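Local atomic coordinates of type IV secretion system protein DotB (Yersinia pseudotuberculosis IP 31758, PDB entry 6GEF), a protein that probably hydrolyses ATP, as a hexameric AAA+ ATPase of the GspE family, to power a type IVb secretion system. Residues G130-I135 against E147-I153; F48-S54 against I64-K69. One frame throughout, in Å; residues are numbered along the deposited sequence.

Contact 1: residues G130-I135 against E147-I153; sequences GYRVNI and EIVMRSI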
# COMPACT_ATOMS: atom_id res chain seq x y z
N GLY A 130 -25.86 -35.85 11.69
CA GLY A 130 -25.26 -34.53 11.86
C GLY A 130 -26.02 -33.46 11.13
O GLY A 130 -26.65 -33.70 10.11
N TYR A 131 -25.93 -32.25 11.67
CA TYR A 131 -26.44 -31.04 11.02
C TYR A 131 -25.41 -29.94 11.13
O TYR A 131 -24.75 -29.81 12.15
CB TYR A 131 -27.76 -30.60 11.65
CG TYR A 131 -28.93 -31.51 11.34
CD1 TYR A 131 -29.11 -32.71 12.05
CD2 TYR A 131 -29.83 -31.21 10.32
CE1 TYR A 131 -30.17 -33.53 11.75
CE2 TYR A 131 -30.89 -32.05 10.06
CZ TYR A 131 -31.04 -33.23 10.78
OH TYR A 131 -32.12 -34.04 10.49
N ARG A 132 -25.29 -29.14 10.09
CA ARG A 132 -24.52 -27.90 10.12
C ARG A 132 -25.45 -26.77 10.55
O ARG A 132 -26.43 -26.48 9.88
CB ARG A 132 -23.94 -27.60 8.73
CG ARG A 132 -23.26 -28.80 8.08
CD ARG A 132 -22.74 -28.43 6.72
NE ARG A 132 -22.05 -29.56 6.09
CZ ARG A 132 -20.76 -29.87 6.26
NH1 ARG A 132 -20.22 -30.88 5.61
NH2 ARG A 132 -20.01 -29.11 7.05
N VAL A 133 -25.14 -26.14 11.68
CA VAL A 133 -25.98 -25.14 12.29
C VAL A 133 -25.33 -23.78 12.08
O VAL A 133 -24.27 -23.48 12.63
CB VAL A 133 -26.16 -25.41 13.81
CG1 VAL A 133 -27.05 -24.35 14.45
CG2 VAL A 133 -26.74 -26.81 14.01
N ASN A 134 -25.98 -22.95 11.26
CA ASN A 134 -25.69 -21.53 11.19
C ASN A 134 -26.73 -20.76 11.97
O ASN A 134 -27.92 -20.95 11.76
CB ASN A 134 -25.68 -21.07 9.72
CG ASN A 134 -25.68 -19.57 9.60
OD1 ASN A 134 -26.73 -18.97 9.36
ND2 ASN A 134 -24.52 -18.98 9.69
N ILE A 135 -26.28 -19.87 12.85
CA ILE A 135 -27.14 -18.96 13.59
C ILE A 135 -26.79 -17.53 13.19
O ILE A 135 -25.69 -17.09 13.45
CB ILE A 135 -26.99 -19.17 15.12
CG1 ILE A 135 -27.35 -20.60 15.48
CG2 ILE A 135 -27.88 -18.20 15.88
CD1 ILE A 135 -27.42 -20.89 16.95
N GLU A 147 -31.91 -16.32 13.55
CA GLU A 147 -32.43 -17.38 12.65
C GLU A 147 -31.44 -18.53 12.66
O GLU A 147 -30.23 -18.32 12.53
CB GLU A 147 -32.60 -16.84 11.22
CG GLU A 147 -33.93 -17.23 10.59
CD GLU A 147 -33.76 -18.08 9.36
OE1 GLU A 147 -32.93 -17.72 8.49
OE2 GLU A 147 -34.48 -19.09 9.24
N ILE A 148 -31.96 -19.74 12.80
CA ILE A 148 -31.16 -20.96 12.80
C ILE A 148 -31.45 -21.73 11.52
O ILE A 148 -32.62 -21.91 11.14
CB ILE A 148 -31.46 -21.84 14.03
CG1 ILE A 148 -31.18 -21.06 15.32
CG2 ILE A 148 -30.63 -23.09 13.99
CD1 ILE A 148 -32.27 -21.26 16.38
N VAL A 149 -30.39 -22.16 10.84
CA VAL A 149 -30.49 -23.06 9.71
C VAL A 149 -29.61 -24.26 9.95
O VAL A 149 -28.43 -24.12 10.24
CB VAL A 149 -30.07 -22.34 8.40
CG1 VAL A 149 -30.20 -23.27 7.21
CG2 VAL A 149 -30.97 -21.13 8.15
N MET A 150 -30.19 -25.45 9.85
CA MET A 150 -29.49 -26.71 10.04
C MET A 150 -29.53 -27.49 8.74
O MET A 150 -30.60 -27.70 8.17
CB MET A 150 -30.12 -27.55 11.16
CG MET A 150 -30.46 -26.75 12.41
SD MET A 150 -30.51 -27.83 13.89
CE MET A 150 -31.93 -28.77 13.47
N ARG A 151 -28.35 -27.93 8.28
CA ARG A 151 -28.22 -28.63 7.01
C ARG A 151 -27.74 -30.04 7.30
O ARG A 151 -26.59 -30.23 7.75
CB ARG A 151 -27.22 -27.89 6.09
CG ARG A 151 -27.77 -26.57 5.55
CD ARG A 151 -26.70 -25.54 5.27
NE ARG A 151 -25.92 -25.21 6.48
CZ ARG A 151 -24.62 -24.95 6.49
NH1 ARG A 151 -23.89 -25.00 5.35
NH2 ARG A 151 -24.04 -24.62 7.65
N SER A 152 -28.58 -31.02 7.03
CA SER A 152 -28.20 -32.42 7.21
C SER A 152 -26.84 -32.71 6.57
O SER A 152 -26.60 -32.30 5.46
CB SER A 152 -29.26 -33.35 6.64
OG SER A 152 -29.13 -33.45 5.25
N ILE A 153 -25.98 -33.40 7.29
CA ILE A 153 -24.70 -33.86 6.78
C ILE A 153 -24.84 -35.36 6.39
O ILE A 153 -25.27 -36.16 7.21
CB ILE A 153 -23.60 -33.74 7.82
CG1 ILE A 153 -23.67 -32.38 8.53
CG2 ILE A 153 -22.22 -33.94 7.18
CD1 ILE A 153 -22.52 -32.10 9.47

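Contact 2: residues F48-S54 against I64-K69; sequences FLAHEAS and ISAKVK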
# COMPACT_ATOMS: atom_id res chain seq x y z
N PHE A 48 -38.58 -34.37 11.21
CA PHE A 48 -38.15 -33.90 9.89
C PHE A 48 -37.24 -34.91 9.22
O PHE A 48 -37.25 -35.03 7.99
CB PHE A 48 -37.47 -32.52 10.00
CG PHE A 48 -38.43 -31.38 10.07
CD1 PHE A 48 -39.50 -31.31 9.19
CD2 PHE A 48 -38.28 -30.36 10.99
CE1 PHE A 48 -40.39 -30.23 9.23
CE2 PHE A 48 -39.16 -29.29 11.02
CZ PHE A 48 -40.22 -29.24 10.15
N LEU A 49 -36.41 -35.61 9.98
CA LEU A 49 -35.46 -36.56 9.38
C LEU A 49 -36.16 -37.77 8.83
O LEU A 49 -35.74 -38.33 7.82
CB LEU A 49 -34.39 -36.94 10.41
CG LEU A 49 -33.10 -37.53 9.85
CD1 LEU A 49 -32.13 -37.76 11.00
CD2 LEU A 49 -33.37 -38.78 9.08
N ALA A 50 -37.23 -38.24 9.47
CA ALA A 50 -38.12 -39.21 8.85
C ALA A 50 -38.54 -38.79 7.43
O ALA A 50 -38.66 -39.62 6.54
CB ALA A 50 -39.33 -39.46 9.73
N HIS A 51 -38.74 -37.50 7.24
CA HIS A 51 -39.19 -36.97 5.95
C HIS A 51 -38.05 -36.70 4.97
O HIS A 51 -38.33 -36.28 3.86
CB HIS A 51 -39.99 -35.68 6.15
CG HIS A 51 -41.39 -35.91 6.66
ND1 HIS A 51 -42.43 -36.19 5.80
CD2 HIS A 51 -41.91 -35.91 7.91
CE1 HIS A 51 -43.53 -36.36 6.50
NE2 HIS A 51 -43.24 -36.20 7.77
N GLU A 52 -36.79 -36.93 5.37
CA GLU A 52 -35.65 -36.72 4.52
C GLU A 52 -35.52 -35.24 4.13
O GLU A 52 -35.06 -34.91 3.01
CB GLU A 52 -35.65 -37.61 3.26
CG GLU A 52 -35.86 -39.09 3.52
CD GLU A 52 -34.66 -39.69 4.26
OE1 GLU A 52 -33.52 -39.44 3.79
OE2 GLU A 52 -34.83 -40.40 5.31
N ALA A 53 -35.77 -34.35 5.08
CA ALA A 53 -35.54 -32.93 4.86
C ALA A 53 -34.05 -32.65 4.81
O ALA A 53 -33.29 -33.14 5.64
CB ALA A 53 -36.18 -32.11 5.97
N SER A 54 -33.62 -31.88 3.82
CA SER A 54 -32.23 -31.48 3.72
C SER A 54 -31.89 -30.38 4.72
O SER A 54 -30.82 -30.39 5.32
CB SER A 54 -31.91 -31.04 2.29
OG SER A 54 -32.86 -30.15 1.80
N ILE A 64 -41.30 -24.05 13.01
CA ILE A 64 -40.13 -24.75 12.55
C ILE A 64 -40.39 -25.33 11.16
O ILE A 64 -41.27 -26.14 11.00
CB ILE A 64 -39.65 -25.81 13.55
CG1 ILE A 64 -39.08 -25.17 14.79
CG2 ILE A 64 -38.64 -26.75 12.92
CD1 ILE A 64 -38.50 -26.17 15.78
N SER A 65 -39.57 -24.94 10.19
CA SER A 65 -39.76 -25.31 8.80
C SER A 65 -38.54 -26.06 8.30
O SER A 65 -37.42 -25.86 8.80
CB SER A 65 -39.98 -24.07 7.93
OG SER A 65 -41.03 -23.27 8.41
N ALA A 66 -38.76 -26.92 7.32
CA ALA A 66 -37.68 -27.71 6.73
C ALA A 66 -37.90 -27.76 5.22
O ALA A 66 -39.03 -27.75 4.74
CB ALA A 66 -37.63 -29.11 7.30
N LYS A 67 -36.80 -27.83 4.48
CA LYS A 67 -36.83 -28.14 3.07
C LYS A 67 -36.79 -29.66 2.88
O LYS A 67 -35.76 -30.27 2.66
CB LYS A 67 -35.66 -27.44 2.35
CG LYS A 67 -35.87 -25.97 2.15
CD LYS A 67 -34.84 -25.39 1.23
CE LYS A 67 -35.05 -23.90 0.98
NZ LYS A 67 -33.87 -23.35 0.25
N VAL A 68 -37.96 -30.25 2.96
CA VAL A 68 -38.16 -31.65 2.56
C VAL A 68 -38.25 -31.67 1.01
O VAL A 68 -39.04 -30.96 0.41
CB VAL A 68 -39.43 -32.22 3.16
CG1 VAL A 68 -39.73 -33.59 2.58
CG2 VAL A 68 -39.32 -32.29 4.67
N LYS A 69 -37.37 -32.48 0.41
CA LYS A 69 -37.34 -32.66 -1.03
C LYS A 69 -37.52 -31.35 -1.79
O LYS A 69 -38.48 -31.15 -2.56
CB LYS A 69 -38.35 -33.73 -1.45
CG LYS A 69 -37.85 -35.15 -1.11
CD LYS A 69 -39.05 -36.03 -0.69
CE LYS A 69 -38.59 -37.33 -0.09
NZ LYS A 69 -39.70 -38.28 0.10

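Contact 1: residues G130-I135 against E147-I153
Ile148 lies alongside Ile135 and Val133, its CG1 3.9 Å from Ile135 CG1 and its CG2 3.8 Å from Val133 CG1, all pointing to one face of an antiparallel hairpin. Val149 pairs with Asn134 through two backbone bonds, Asn134 N to Val149 O and Val149 N to Asn134 O, both 2.9 Å. Met150 returns to the apolar face: its CB rests 3.8 Å from Tyr131 CD2, and CG beside the backbone N (chi1 -45°) with chi2 of -155° brings SD to 5.4 Å from the Tyr131 ring centroid, an oblique Met-aromatic contact. On the other face Arg151 is paired with Arg132, and their side chains cross at about a right angle. Arg132 CB sits over one face of the Arg151 guanidinium, while the Arg132 guanidinium reaches on to Glu220, in a salt bridge, and to Ile219 O. Ile153 closes the series, its CD1 over the centre of the Arg132 guanidinium face. Helix 82-93 packs on Val133, Ile135 and Ile148, helix 38-50 on Tyr131 and Met150; strands 53-59 and 108-115 flank the hairpin, and the second subunit meets the face of Asn134, Val149 and Arg151.

Contact 2: residues F48-S54 against I64-K69
Phe48, in the last turn of helix 38-50, lays its ring against strand 65-68, and Ala66 CB stands over the ring centre, 3.5 Å from the centroid and only 13° off the normal: a CH-pi contact. Ile64 meets the same ring at its rim, with CG2 near the ring plane beside CE2 and its backbone O at the edge, in plane, 3.4 Å from CZ. The bond from CA to CB of Phe48 points toward the strand, and chi1 of -82°, with CG anti to the carbonyl carbon, lays the ring's face against Ala66. Ala53 continues this apolar patch, its CB 3.6 Å from Ala66 CB and also against Val68 CG2.

Towards Lys69 the packing thins. The helix ends in a Schellman motif, with Glu52 at positive phi (63°), and the chain turns back into strand 53-59. Val68 CG1 touches the backbone O of His51 and CG2 its CB, but the imidazole leads away and bonds through NE2 to Phe25 O. Glu52 is exposed, and its CB comes no nearer than 4.5 Å to Lys69 CE.

One residue past Ala53, Ser54 N donates to Lys67 O at 2.9 Å. Lys67 extends its chain away from the helix, and its NZ bonds to Asn258 OD1 and Thr256 O of the second subunit. The chemistry is thus divided: apolar contacts seat the helix end on the hairpin, the backbone bond from Ser54 to Lys67 ties the start of strand 53-59 to strand 65-68, and the lysine amine serves the subunit interface.

Contacts 1 and 2 belong to one six-stranded antiparallel sheet, their centres about 12 Å apart, and meet where strands 53-59 and 143-153 are neighbours: Ser152 N probably bonds to Ser54 O at 2.9 Å. Helix 38-50 spans both, since Tyr131 OH packs on Leu49 as the helix end settles on strand 65-68. Contact 1 is the more buried, a regular strand pair held by repeated backbone bonds; contact 2, partly buried, joins a helix end and a turn to a strand and relies more on apolar side chains. Both touch the second subunit through polar groups, contact 1 with a salt bridge from Glu147 to Arg255 of that subunit.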